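Local coordinates for amidohydrolase family protein (Acinetobacter baumannii, PDB 4I6K) that probably hydrolyses the lactone ring of 2-pyrone-4,6-dicarboxylic acid, as a member of the amidohydrolase family, at residues N26-H31 against N66-V71; Y51-Q56 against D248-Q253; V176-F181 against H207-S212; L243-D248 against I258-A263. All coordinates share one frame; numbering follows the deposited sequence.

Interaction 1 of 4, residues N26-H31 against N66-V71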
loop_
_atom_site.group_PDB
_atom_site.type_symbol
_atom_site.label_atom_id
_atom_site.label_comp_id
_atom_site.label_asym_id
_atom_site.label_seq_id
_atom_site.Cartn_x
_atom_site.Cartn_y
_atom_site.Cartn_z
ATOM N N ASN A 26 -5.717 13.939 -11.548
ATOM C CA ASN A 26 -4.492 14.079 -12.313
ATOM C C ASN A 26 -3.307 13.371 -11.659
ATOM O O ASN A 26 -2.574 12.639 -12.322
ATOM C CB ASN A 26 -4.172 15.559 -12.601
ATOM C CG ASN A 26 -4.725 16.027 -13.943
ATOM O OD1 ASN A 26 -5.933 15.984 -14.182
ATOM N ND2 ASN A 26 -3.838 16.479 -14.827
ATOM N N CYS A 27 -3.120 13.569 -10.359
ATOM C CA CYS A 27 -1.865 13.164 -9.742
ATOM C C CYS A 27 -2.060 12.670 -8.317
ATOM O O CYS A 27 -2.396 13.445 -7.416
ATOM C CB CYS A 27 -0.877 14.324 -9.773
ATOM S SG CYS A 27 0.838 13.843 -9.571
ATOM N N ILE A 28 -1.814 11.378 -8.119
ATOM C CA ILE A 28 -2.286 10.674 -6.930
ATOM C C ILE A 28 -1.178 9.962 -6.145
ATOM O O ILE A 28 -0.410 9.180 -6.704
ATOM C CB ILE A 28 -3.391 9.676 -7.329
ATOM C CG1 ILE A 28 -4.413 10.378 -8.239
ATOM C CG2 ILE A 28 -4.054 9.056 -6.101
ATOM C CD1 ILE A 28 -5.620 9.534 -8.593
ATOM N N ASP A 29 -1.096 10.259 -4.850
ATOM C CA ASP A 29 -0.176 9.574 -3.935
ATOM C C ASP A 29 -0.948 8.500 -3.181
ATOM O O ASP A 29 -1.815 8.811 -2.352
ATOM C CB ASP A 29 0.447 10.570 -2.951
ATOM C CG ASP A 29 1.348 9.894 -1.923
ATOM O OD1 ASP A 29 2.067 10.610 -1.185
ATOM O OD2 ASP A 29 1.332 8.648 -1.852
ATOM N N THR A 30 -0.646 7.237 -3.466
ATOM C CA THR A 30 -1.503 6.147 -2.988
ATOM C C THR A 30 -1.053 5.471 -1.695
ATOM O O THR A 30 -1.564 4.407 -1.346
ATOM C CB THR A 30 -1.712 5.065 -4.073
ATOM O OG1 THR A 30 -0.501 4.322 -4.267
ATOM C CG2 THR A 30 -2.129 5.709 -5.390
ATOM N N HIS A 31 -0.115 6.077 -0.978
ATOM C CA HIS A 31 0.372 5.451 0.236
ATOM C C HIS A 31 1.025 6.427 1.205
ATOM O O HIS A 31 2.216 6.731 1.101
ATOM C CB HIS A 31 1.348 4.329 -0.111
ATOM C CG HIS A 31 1.415 3.250 0.923
ATOM N ND1 HIS A 31 0.687 2.082 0.823
ATOM C CD2 HIS A 31 2.114 3.162 2.081
ATOM C CE1 HIS A 31 0.942 1.318 1.873
ATOM N NE2 HIS A 31 1.802 1.950 2.652
ATOM N N ASN A 66 1.635 19.492 -6.479
ATOM C CA ASN A 66 0.565 19.382 -7.457
ATOM C C ASN A 66 -0.181 18.043 -7.445
ATOM O O ASN A 66 -0.761 17.633 -8.450
ATOM C CB ASN A 66 1.124 19.693 -8.846
ATOM C CG ASN A 66 1.693 21.091 -8.924
ATOM O OD1 ASN A 66 1.084 22.036 -8.428
ATOM N ND2 ASN A 66 2.872 21.231 -9.524
ATOM N N PHE A 67 -0.175 17.365 -6.304
ATOM C CA PHE A 67 -0.949 16.144 -6.190
ATOM C C PHE A 67 -2.407 16.458 -5.929
ATOM O O PHE A 67 -2.738 17.295 -5.096
ATOM C CB PHE A 67 -0.386 15.239 -5.102
ATOM C CG PHE A 67 0.735 14.374 -5.575
ATOM C CD1 PHE A 67 1.961 14.931 -5.907
ATOM C CD2 PHE A 67 0.560 13.004 -5.707
ATOM C CE1 PHE A 67 3.008 14.134 -6.349
ATOM C CE2 PHE A 67 1.605 12.190 -6.143
ATOM C CZ PHE A 67 2.834 12.762 -6.469
ATOM N N THR A 68 -3.283 15.786 -6.651
ATOM C CA THR A 68 -4.687 16.075 -6.545
ATOM C C THR A 68 -5.326 15.200 -5.478
ATOM O O THR A 68 -6.291 15.614 -4.830
ATOM C CB THR A 68 -5.387 15.851 -7.889
ATOM O OG1 THR A 68 -5.076 14.539 -8.363
ATOM C CG2 THR A 68 -4.906 16.880 -8.912
ATOM N N HIS A 69 -4.778 13.997 -5.295
ATOM C CA HIS A 69 -5.377 12.995 -4.401
ATOM C C HIS A 69 -4.343 12.164 -3.619
ATOM O O HIS A 69 -3.177 12.075 -3.993
ATOM C CB HIS A 69 -6.284 12.047 -5.195
ATOM C CG HIS A 69 -7.296 12.747 -6.047
ATOM N ND1 HIS A 69 -8.587 12.983 -5.625
ATOM C CD2 HIS A 69 -7.201 13.274 -7.290
ATOM C CE1 HIS A 69 -9.247 13.623 -6.574
ATOM N NE2 HIS A 69 -8.427 13.812 -7.595
ATOM N N GLY A 70 -4.789 11.528 -2.543
ATOM C CA GLY A 70 -3.902 10.703 -1.759
ATOM C C GLY A 70 -4.684 9.579 -1.134
ATOM O O GLY A 70 -5.900 9.673 -0.955
ATOM N N VAL A 71 -3.994 8.504 -0.799
ATOM C CA VAL A 71 -4.665 7.412 -0.147
ATOM C C VAL A 71 -4.041 7.131 1.191
ATOM O O VAL A 71 -2.870 6.746 1.275
ATOM C CB VAL A 71 -4.655 6.153 -1.008
ATOM C CG1 VAL A 71 -5.343 5.002 -0.271
ATOM C CG2 VAL A 71 -5.352 6.435 -2.331
#

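Interaction 2 of 4, residues Y51-Q56 against D248-Q253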
loop_
_atom_site.group_PDB
_atom_site.type_symbol
_atom_site.label_atom_id
_atom_site.label_comp_id
_atom_site.label_asym_id
_atom_site.label_seq_id
_atom_site.Cartn_x
_atom_site.Cartn_y
_atom_site.Cartn_z
ATOM N N TYR A 51 6.087 11.507 17.117
ATOM C CA TYR A 51 5.897 12.798 16.484
ATOM C C TYR A 51 4.508 12.847 15.890
ATOM O O TYR A 51 3.805 11.846 15.875
ATOM C CB TYR A 51 6.966 13.058 15.412
ATOM C CG TYR A 51 7.095 11.963 14.370
ATOM C CD1 TYR A 51 6.368 12.011 13.188
ATOM C CD2 TYR A 51 7.956 10.890 14.566
ATOM C CE1 TYR A 51 6.481 11.014 12.231
ATOM C CE2 TYR A 51 8.076 9.883 13.623
ATOM C CZ TYR A 51 7.334 9.954 12.455
ATOM O OH TYR A 51 7.449 8.963 11.514
ATOM N N GLU A 52 4.116 14.026 15.417
ATOM C CA GLU A 52 2.803 14.238 14.821
ATOM C C GLU A 52 2.881 14.059 13.310
ATOM O O GLU A 52 3.728 14.673 12.666
ATOM C CB GLU A 52 2.330 15.661 15.138
ATOM C CG GLU A 52 1.273 15.770 16.218
ATOM C CD GLU A 52 1.374 14.694 17.270
ATOM O OE1 GLU A 52 2.412 14.623 17.962
ATOM O OE2 GLU A 52 0.400 13.920 17.409
ATOM N N ALA A 53 2.014 13.219 12.743
ATOM C CA ALA A 53 1.900 13.112 11.281
ATOM C C ALA A 53 0.483 13.488 10.835
ATOM O O ALA A 53 -0.370 12.614 10.682
ATOM C CB ALA A 53 2.270 11.696 10.803
ATOM N N THR A 54 0.243 14.785 10.633
ATOM C CA THR A 54 -1.114 15.324 10.474
ATOM C C THR A 54 -1.602 15.347 9.032
ATOM O O THR A 54 -0.795 15.422 8.090
ATOM C CB THR A 54 -1.207 16.773 10.994
ATOM O OG1 THR A 54 -0.325 17.607 10.231
ATOM C CG2 THR A 54 -0.818 16.847 12.448
ATOM N N VAL A 55 -2.927 15.315 8.861
ATOM C CA VAL A 55 -3.506 15.426 7.525
ATOM C C VAL A 55 -3.021 16.727 6.951
ATOM O O VAL A 55 -2.669 16.829 5.770
ATOM C CB VAL A 55 -5.024 15.489 7.551
ATOM C CG1 VAL A 55 -5.577 14.995 6.216
ATOM C CG2 VAL A 55 -5.566 14.660 8.677
ATOM N N GLN A 56 -3.010 17.730 7.817
ATOM C CA GLN A 56 -2.550 19.055 7.464
ATOM C C GLN A 56 -1.177 18.966 6.793
ATOM O O GLN A 56 -0.999 19.388 5.653
ATOM C CB GLN A 56 -2.496 19.916 8.731
ATOM C CG GLN A 56 -1.815 21.261 8.572
ATOM C CD GLN A 56 -2.690 22.254 7.842
ATOM O OE1 GLN A 56 -2.223 23.305 7.398
ATOM N NE2 GLN A 56 -3.974 21.923 7.710
ATOM N N ASP A 248 4.781 6.893 0.709
ATOM C CA ASP A 248 4.969 6.255 2.006
ATOM C C ASP A 248 5.426 7.260 3.061
ATOM O O ASP A 248 6.158 6.913 3.988
ATOM C CB ASP A 248 5.980 5.111 1.899
ATOM C CG ASP A 248 6.031 4.260 3.154
ATOM O OD1 ASP A 248 7.054 4.314 3.868
ATOM O OD2 ASP A 248 5.049 3.537 3.424
ATOM N N TRP A 249 4.988 8.506 2.913
ATOM C CA TRP A 249 5.075 9.489 3.990
ATOM C C TRP A 249 4.297 9.011 5.242
ATOM O O TRP A 249 3.225 8.409 5.125
ATOM C CB TRP A 249 4.547 10.838 3.494
ATOM C CG TRP A 249 4.672 11.929 4.496
ATOM C CD1 TRP A 249 5.749 12.744 4.696
ATOM C CD2 TRP A 249 3.677 12.330 5.456
ATOM N NE1 TRP A 249 5.482 13.636 5.707
ATOM C CE2 TRP A 249 4.219 13.400 6.194
ATOM C CE3 TRP A 249 2.385 11.886 5.757
ATOM C CZ2 TRP A 249 3.513 14.030 7.223
ATOM C CZ3 TRP A 249 1.684 12.515 6.777
ATOM C CH2 TRP A 249 2.251 13.570 7.500
ATOM N N PRO A 250 4.820 9.285 6.453
ATOM C CA PRO A 250 6.003 10.070 6.764
ATOM C C PRO A 250 7.248 9.212 6.933
ATOM O O PRO A 250 8.094 9.538 7.764
ATOM C CB PRO A 250 5.643 10.669 8.115
ATOM C CG PRO A 250 4.898 9.529 8.797
ATOM C CD PRO A 250 4.182 8.774 7.681
ATOM N N HIS A 251 7.340 8.116 6.183
ATOM C CA HIS A 251 8.592 7.345 6.066
ATOM C C HIS A 251 9.094 6.864 7.400
ATOM O O HIS A 251 10.235 7.157 7.775
ATOM C CB HIS A 251 9.681 8.183 5.377
ATOM C CG HIS A 251 9.154 9.030 4.261
ATOM N ND1 HIS A 251 9.114 10.408 4.321
ATOM C CD2 HIS A 251 8.584 8.689 3.079
ATOM C CE1 HIS A 251 8.567 10.880 3.214
ATOM N NE2 HIS A 251 8.234 9.858 2.446
ATOM N N THR A 252 8.242 6.125 8.111
ATOM C CA THR A 252 8.530 5.683 9.486
ATOM C C THR A 252 9.812 4.866 9.609
ATOM O O THR A 252 10.088 4.001 8.769
ATOM C CB THR A 252 7.374 4.832 10.080
ATOM O OG1 THR A 252 6.917 3.868 9.110
ATOM C CG2 THR A 252 6.213 5.733 10.533
ATOM N N GLN A 253 10.567 5.122 10.678
ATOM C CA GLN A 253 11.795 4.391 10.940
ATOM C C GLN A 253 12.830 4.701 9.870
ATOM O O GLN A 253 13.818 3.993 9.737
ATOM C CB GLN A 253 11.536 2.877 11.004
ATOM C CG GLN A 253 10.528 2.479 12.059
ATOM C CD GLN A 253 10.654 1.033 12.487
ATOM O OE1 GLN A 253 10.951 0.740 13.645
ATOM N NE2 GLN A 253 10.427 0.120 11.555
#

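Interaction 3 of 4, residues V176-F181 against H207-S212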
loop_
_atom_site.group_PDB
_atom_site.type_symbol
_atom_site.label_atom_id
_atom_site.label_comp_id
_atom_site.label_asym_id
_atom_site.label_seq_id
_atom_site.Cartn_x
_atom_site.Cartn_y
_atom_site.Cartn_z
ATOM N N VAL A 176 -5.965 -7.129 -6.043
ATOM C CA VAL A 176 -4.987 -7.352 -4.982
ATOM C C VAL A 176 -3.800 -6.413 -5.183
ATOM O O VAL A 176 -3.197 -6.349 -6.255
ATOM C CB VAL A 176 -4.493 -8.808 -4.912
ATOM C CG1 VAL A 176 -3.677 -9.029 -3.638
ATOM C CG2 VAL A 176 -5.660 -9.797 -4.969
ATOM N N VAL A 177 -3.477 -5.666 -4.144
ATOM C CA VAL A 177 -2.496 -4.602 -4.264
ATOM C C VAL A 177 -1.296 -4.950 -3.412
ATOM O O VAL A 177 -1.444 -5.297 -2.246
ATOM C CB VAL A 177 -3.114 -3.267 -3.813
ATOM C CG1 VAL A 177 -2.138 -2.136 -4.007
ATOM C CG2 VAL A 177 -4.415 -3.014 -4.598
ATOM N N ILE A 178 -0.106 -4.897 -3.995
ATOM C CA ILE A 178 1.078 -5.295 -3.240
ATOM C C ILE A 178 1.960 -4.102 -2.898
ATOM O O ILE A 178 2.397 -3.386 -3.788
ATOM C CB ILE A 178 1.899 -6.401 -3.957
ATOM C CG1 ILE A 178 1.037 -7.653 -4.200
ATOM C CG2 ILE A 178 3.143 -6.763 -3.142
ATOM C CD1 ILE A 178 0.558 -7.778 -5.633
ATOM N N ASP A 179 2.199 -3.906 -1.598
ATOM C CA ASP A 179 2.963 -2.778 -1.065
ATOM C C ASP A 179 4.460 -2.839 -1.375
ATOM O O ASP A 179 5.070 -3.903 -1.304
ATOM C CB ASP A 179 2.797 -2.710 0.455
ATOM C CG ASP A 179 1.433 -2.209 0.877
ATOM O OD1 ASP A 179 1.068 -2.437 2.050
ATOM O OD2 ASP A 179 0.732 -1.583 0.051
ATOM N N HIS A 180 5.031 -1.681 -1.717
ATOM C CA HIS A 180 6.487 -1.476 -1.804
ATOM C C HIS A 180 7.253 -2.539 -2.608
ATOM O O HIS A 180 8.055 -3.303 -2.053
ATOM C CB HIS A 180 7.086 -1.346 -0.400
ATOM C CG HIS A 180 6.297 -0.463 0.518
ATOM N ND1 HIS A 180 5.685 0.698 0.090
ATOM C CD2 HIS A 180 6.031 -0.562 1.844
ATOM C CE1 HIS A 180 5.063 1.264 1.110
ATOM N NE2 HIS A 180 5.256 0.522 2.186
ATOM N N PHE A 181 7.006 -2.565 -3.918
ATOM C CA PHE A 181 7.655 -3.497 -4.845
ATOM C C PHE A 181 7.579 -4.964 -4.446
ATOM O O PHE A 181 8.268 -5.790 -5.045
ATOM C CB PHE A 181 9.123 -3.125 -5.057
ATOM C CG PHE A 181 9.328 -1.724 -5.554
ATOM C CD1 PHE A 181 9.529 -1.475 -6.906
ATOM C CD2 PHE A 181 9.313 -0.655 -4.672
ATOM C CE1 PHE A 181 9.728 -0.189 -7.365
ATOM C CE2 PHE A 181 9.508 0.634 -5.131
ATOM C CZ PHE A 181 9.719 0.869 -6.472
ATOM N N HIS A 207 -3.735 -8.291 -10.113
ATOM C CA HIS A 207 -2.745 -7.744 -9.188
ATOM C C HIS A 207 -2.224 -6.380 -9.579
ATOM O O HIS A 207 -2.027 -6.112 -10.759
ATOM C CB HIS A 207 -1.579 -8.708 -9.028
ATOM C CG HIS A 207 -1.988 -10.043 -8.511
ATOM N ND1 HIS A 207 -2.096 -11.152 -9.322
ATOM C CD2 HIS A 207 -2.350 -10.444 -7.273
ATOM C CE1 HIS A 207 -2.486 -12.185 -8.599
ATOM N NE2 HIS A 207 -2.650 -11.782 -7.352
ATOM N N TRP A 208 -2.008 -5.534 -8.570
ATOM C CA TRP A 208 -1.418 -4.204 -8.733
ATOM C C TRP A 208 -0.193 -4.113 -7.836
ATOM O O TRP A 208 -0.179 -4.679 -6.734
ATOM C CB TRP A 208 -2.400 -3.102 -8.320
ATOM C CG TRP A 208 -3.683 -3.098 -9.072
ATOM C CD1 TRP A 208 -4.683 -4.025 -8.993
ATOM C CD2 TRP A 208 -4.116 -2.117 -10.026
ATOM N NE1 TRP A 208 -5.711 -3.687 -9.849
ATOM C CE2 TRP A 208 -5.392 -2.511 -10.483
ATOM C CE3 TRP A 208 -3.550 -0.944 -10.534
ATOM C CZ2 TRP A 208 -6.108 -1.774 -11.430
ATOM C CZ3 TRP A 208 -4.270 -0.207 -11.481
ATOM C CH2 TRP A 208 -5.530 -0.628 -11.916
ATOM N N ILE A 209 0.825 -3.386 -8.295
ATOM C CA ILE A 209 2.019 -3.189 -7.481
ATOM C C ILE A 209 2.325 -1.719 -7.229
ATOM O O ILE A 209 2.302 -0.892 -8.158
ATOM C CB ILE A 209 3.249 -3.829 -8.119
ATOM C CG1 ILE A 209 2.992 -5.308 -8.361
ATOM C CG2 ILE A 209 4.443 -3.633 -7.213
ATOM C CD1 ILE A 209 3.924 -5.917 -9.367
ATOM N N LYS A 210 2.604 -1.405 -5.963
ATOM C CA LYS A 210 2.996 -0.061 -5.559
ATOM C C LYS A 210 4.503 0.072 -5.704
ATOM O O LYS A 210 5.243 -0.740 -5.153
ATOM C CB LYS A 210 2.594 0.209 -4.104
ATOM C CG LYS A 210 1.123 -0.021 -3.774
ATOM C CD LYS A 210 0.625 1.068 -2.838
ATOM C CE LYS A 210 -0.603 0.642 -2.075
ATOM N NZ LYS A 210 -1.123 1.774 -1.245
ATOM N N VAL A 211 4.959 1.086 -6.443
ATOM C CA VAL A 211 6.401 1.323 -6.594
ATOM C C VAL A 211 6.872 2.360 -5.575
ATOM O O VAL A 211 7.583 3.308 -5.899
ATOM C CB VAL A 211 6.798 1.750 -8.036
ATOM C CG1 VAL A 211 6.589 0.599 -9.038
ATOM C CG2 VAL A 211 6.031 3.001 -8.474
ATOM N N SER A 212 6.466 2.154 -4.329
ATOM C CA SER A 212 6.739 3.075 -3.249
ATOM C C SER A 212 7.769 2.441 -2.352
ATOM O O SER A 212 8.041 1.243 -2.471
ATOM C CB SER A 212 5.466 3.266 -2.434
ATOM O OG SER A 212 5.015 2.019 -1.921
#

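Interaction 4 of 4, residues L243-D248 against I258-A263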
loop_
_atom_site.group_PDB
_atom_site.type_symbol
_atom_site.label_atom_id
_atom_site.label_comp_id
_atom_site.label_asym_id
_atom_site.label_seq_id
_atom_site.Cartn_x
_atom_site.Cartn_y
_atom_site.Cartn_z
ATOM N N LEU A 243 0.598 -0.531 -12.230
ATOM C CA LEU A 243 1.562 0.051 -11.309
ATOM C C LEU A 243 1.072 1.375 -10.756
ATOM O O LEU A 243 0.539 2.202 -11.492
ATOM C CB LEU A 243 2.905 0.248 -12.002
ATOM C CG LEU A 243 3.579 -1.031 -12.515
ATOM C CD1 LEU A 243 4.964 -0.714 -13.106
ATOM C CD2 LEU A 243 3.665 -2.077 -11.398
ATOM N N ILE A 244 1.246 1.565 -9.454
ATOM C CA ILE A 244 0.932 2.849 -8.829
ATOM C C ILE A 244 2.036 3.290 -7.860
ATOM O O ILE A 244 2.847 2.473 -7.402
ATOM C CB ILE A 244 -0.484 2.886 -8.156
ATOM C CG1 ILE A 244 -0.601 1.887 -7.003
ATOM C CG2 ILE A 244 -1.599 2.670 -9.195
ATOM C CD1 ILE A 244 -1.100 0.527 -7.420
ATOM N N TRP A 245 2.081 4.591 -7.573
ATOM C CA TRP A 245 3.116 5.141 -6.695
ATOM C C TRP A 245 2.597 5.689 -5.371
ATOM O O TRP A 245 1.473 6.187 -5.283
ATOM C CB TRP A 245 3.895 6.252 -7.392
ATOM C CG TRP A 245 4.972 6.823 -6.522
ATOM C CD1 TRP A 245 6.216 6.306 -6.309
ATOM C CD2 TRP A 245 4.889 8.011 -5.733
ATOM N NE1 TRP A 245 6.919 7.107 -5.443
ATOM C CE2 TRP A 245 6.125 8.165 -5.081
ATOM C CE3 TRP A 245 3.891 8.972 -5.526
ATOM C CZ2 TRP A 245 6.390 9.238 -4.232
ATOM C CZ3 TRP A 245 4.158 10.039 -4.677
ATOM C CH2 TRP A 245 5.392 10.159 -4.042
ATOM N N GLY A 246 3.448 5.617 -4.354
ATOM C CA GLY A 246 3.141 6.209 -3.068
ATOM C C GLY A 246 4.380 6.790 -2.431
ATOM O O GLY A 246 5.479 6.236 -2.544
ATOM N N SER A 247 4.204 7.912 -1.757
ATOM C CA SER A 247 5.293 8.529 -1.019
ATOM C C SER A 247 5.725 7.649 0.158
ATOM O O SER A 247 6.890 7.665 0.559
ATOM C CB SER A 247 4.864 9.909 -0.488
ATOM O OG SER A 247 3.973 9.790 0.628
ATOM N N ASP A 248 4.781 6.893 0.709
ATOM C CA ASP A 248 4.969 6.255 2.006
ATOM C C ASP A 248 5.426 7.260 3.061
ATOM O O ASP A 248 6.158 6.913 3.988
ATOM C CB ASP A 248 5.980 5.111 1.899
ATOM C CG ASP A 248 6.031 4.260 3.154
ATOM O OD1 ASP A 248 7.054 4.314 3.868
ATOM O OD2 ASP A 248 5.049 3.537 3.424
ATOM N N ILE A 258 14.830 10.224 4.870
ATOM C CA ILE A 258 13.844 10.363 3.798
ATOM C C ILE A 258 12.818 11.479 3.979
ATOM O O ILE A 258 12.048 11.483 4.940
ATOM C CB ILE A 258 13.081 9.039 3.572
ATOM C CG1 ILE A 258 14.067 7.884 3.369
ATOM C CG2 ILE A 258 12.152 9.182 2.368
ATOM C CD1 ILE A 258 14.780 7.909 1.996
ATOM N N THR A 259 12.798 12.405 3.027
ATOM C CA THR A 259 11.774 13.435 2.967
ATOM C C THR A 259 10.790 13.116 1.848
ATOM O O THR A 259 11.049 12.264 0.978
ATOM C CB THR A 259 12.378 14.819 2.639
ATOM O OG1 THR A 259 12.996 14.771 1.345
ATOM C CG2 THR A 259 13.412 15.225 3.682
ATOM N N TYR A 260 9.667 13.824 1.855
ATOM C CA TYR A 260 8.740 13.733 0.750
ATOM C C TYR A 260 9.483 13.986 -0.555
ATOM O O TYR A 260 9.331 13.233 -1.523
ATOM C CB TYR A 260 7.602 14.723 0.913
ATOM C CG TYR A 260 6.365 14.266 0.201
ATOM C CD1 TYR A 260 5.474 13.408 0.820
ATOM C CD2 TYR A 260 6.098 14.677 -1.104
ATOM C CE1 TYR A 260 4.339 12.972 0.168
ATOM C CE2 TYR A 260 4.974 14.245 -1.773
ATOM C CZ TYR A 260 4.094 13.391 -1.133
ATOM O OH TYR A 260 2.966 12.956 -1.792
ATOM N N GLU A 261 10.300 15.036 -0.585
ATOM C CA GLU A 261 11.044 15.379 -1.803
ATOM C C GLU A 261 11.954 14.238 -2.253
ATOM O O GLU A 261 12.097 13.969 -3.451
ATOM C CB GLU A 261 11.853 16.660 -1.604
ATOM C CG GLU A 261 10.987 17.897 -1.436
ATOM C CD GLU A 261 10.014 17.748 -0.294
ATOM O OE1 GLU A 261 10.408 17.152 0.733
ATOM O OE2 GLU A 261 8.854 18.207 -0.423
ATOM N N ASP A 262 12.569 13.565 -1.285
ATOM C CA ASP A 262 13.406 12.402 -1.573
ATOM C C ASP A 262 12.595 11.267 -2.197
ATOM O O ASP A 262 13.069 10.565 -3.096
ATOM C CB ASP A 262 14.078 11.905 -0.291
ATOM C CG ASP A 262 15.074 12.901 0.258
ATOM O OD1 ASP A 262 15.614 13.701 -0.543
ATOM O OD2 ASP A 262 15.317 12.880 1.482
ATOM N N ALA A 263 11.378 11.079 -1.695
ATOM C CA ALA A 263 10.478 10.086 -2.258
ATOM C C ALA A 263 10.157 10.430 -3.712
ATOM O O ALA A 263 10.334 9.593 -4.599
ATOM C CB ALA A 263 9.201 9.975 -1.421
HETATM O O HOH W 1 9.475 6.879 -4.122
#

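Interaction 1 of 4, residues N26-H31 against N66-V71
Ile28 pairs with His69 and Asp29 with Gly70 where strands 28-31 and 69-71 run in parallel, their axes 4.4 Å apart and only 6° from the same direction. These are the first two strands of the (beta/alpha)8 barrel, joined through helix 55-64 as a beta-alpha-beta unit. His69 bonds the 26-31 segment with both its N and its O: the N donates to Cys27 O, and the O accepts from Asp29 N at 2.9 Å. Where the pairing begins, Cys27 O carries a second donor, Thr68 N, at 2.6 Å and in the carbonyl plane, whereas His69 N is tilted out of that plane. Thr68 adds its hydroxyl, OG1 accepting a nearly straight bond from Cys27 N at 3.0 Å, while its methyl CG2 rests against CB of Asn26; a threonine thus serves a polar and an apolar neighbour at once. With its sulfur swung anti to the backbone N (chi1 -160°), Cys27 sets SG squarely over the Phe67 ring, 3.7 Å from the centroid and 4° off the normal. The same ring turns its edge to Ile28 C and Asp29 N and packs CD2 3.7 Å from Asp29 CB, where a flat, apolar side chain suits. On the face opposite Asp29, Ile28 CG2 meets His69 CB at 3.8 Å, with Phe291 close to both side chains. Asp29 has polar work instead: OD1 is bonded to Tyr260 and Ser247, and OD2 closes an Asx turn by accepting from His31 N at 3.1 Å, on its anti side and somewhat out of the carboxylate plane.

Interaction 2 of 4, residues Y51-Q56 against D248-Q253
At the C-terminal mouth of the barrel, Tyr51 and Ala53, just before helix 55-64, pack on Trp249, Pro250 and Thr252 of the long loop that follows the last strand. The peptide bond before Pro250 is cis. It folds the proline back on its predecessor, so that Pro250 CB sits 3.6 Å above the plane of the Trp249 ring, over its centre. Across the contact Ala53 CB rests against both: it lies 3.8 Å from Trp249 CH2 and 4.0 Å from Pro250 CG, a spacing for which a small methyl is well suited. Thr54 follows, its N lying in plane at the indole edge and its O 3.6 Å from Trp249 CH2. On the N-terminal side, the Tyr51 ring meets Pro250 CG at the edge, and the hydroxyl OH comes within 3.6 Å of Thr252 CG2, the two side chains at about a right angle. That hydroxyl is hydrogen-bonded to Glu255, Thr252 OG1 to Tyr47 and Arg216, and Thr54 OG1 caps helix 55-64 at Ser57 N. These polar ends thus have partners elsewhere, and the two segments meet by van der Waals contact alone; their fit rests on the shapes of rings and methyl groups, and it joins the loop before helix 55-64 to the loop after strand 243-244, with the Thr252 side chain about 4 Å from the bound citrate at the nearest atoms.

Interaction 3 of 4, residues V176-F181 against H207-S212
One face of the Phe181 ring lies against the backbone of Lys210 and Val211, in a CH-pi contact with Val211 CA, and Ser212 O is near its edge, though the ring is modelled too tightly against Val211 for exact spacings to carry weight. It sits just beyond strand 176-178, which pairs with 207-210 as the sixth and seventh strands of the (beta/alpha)8 barrel, parallel and 24° apart in direction. The His180 ring has Asp179 CB over one face and meets Ser212 at its edge. There ND1 and OG share a hydrogen bond of doubtful, very short length, in which either atom could be the donor; NE2 is hydrogen-bonded to the bound citrate, and the second-shell serine probably helps set the ring's rotation. Trp208 turns its edge to Val176 O. Trp208 N to Val176 O (2.7 Å), Ile178 N to Trp208 O (2.7 Å) and Lys210 N to Ile178 O (2.9 Å) alternate up the ladder, which Phe181 N prolongs to Lys210 O. Bent at chi2 (-140°), the long lysine runs alongside Asp179, whose OD1 is salt-bridged to Arg123. Lys210 NZ bonds Glu154, Thr30 O and His31 ND1, and lies 4.0 Å from Asp179 OD2, beyond salt-bridge length.

Interaction 4 of 4, residues L243-D248 against I258-A263
Van der Waals contact comes first: Ala263 points its methyl at the chain beyond strand 243-244, with CB 4.0 Å from Trp245 CZ2 and 3.8 Å from Ser247 O. A small residue lets the helix come close here, the CA atoms of Ser247 and Ala263 being 5.6 Å apart. Ser247 CB also faces the Tyr260 ring, but the two are modelled too close for their spacing to be trusted; the phenol oxygen of Tyr260 stands near the plane of the indole at its edge.

The polar link is made by one water. It accepts from Trp245 NE1 at 2.9 Å, lying in the indole plane, and donates to Ala263 O at 2.9 Å, so the tryptophan's single N-H is satisfied within a buried contact. With CG anti to the backbone N (chi1 -179°), the indole reaches out to the helix while folding one face over Ser247 N. The carboxylate of Asp29, shared by Ser247 and Tyr260, ties the two segments through a third residue.

Within 258-263 a capping box starts the helix: Thr259 N donates to Asp262 OD2 at 3.0 Å, and Asp262 N returns a bond to Thr259 OG1 at 2.9 Å.

Around the contact, Trp245 meets Phe267 and, on helix 274-289, Ile280; Tyr260 packs with His61 and His65 at the end of helix 55-64; and backbone bonding of Trp245 to Thr30 joins the eighth strand's continuation to strand 28-32.

In the fold
From the N terminus, interaction 1 closes the first beta-alpha-beta loop, bringing 66-71 beside 26-31. Segment 51-56 lies within that loop but finds its partner far along the chain at 248-253, so interaction 2 crosses interaction 1. The long span of interaction 2 contains interaction 3, a second beta-alpha-beta unit on the same sheet. Interaction 4 closes a short loop and crosses interaction 2, the two sharing Asp248. Interactions 3 and 4 join through neighbouring strands, by Val211 N and Ile244 O; interactions 4 and 1 meet where the last strand returns to the first. Interactions 1 and 3 are thus strand pairs of the barrel wall, while interaction 2 joins loops at its mouth.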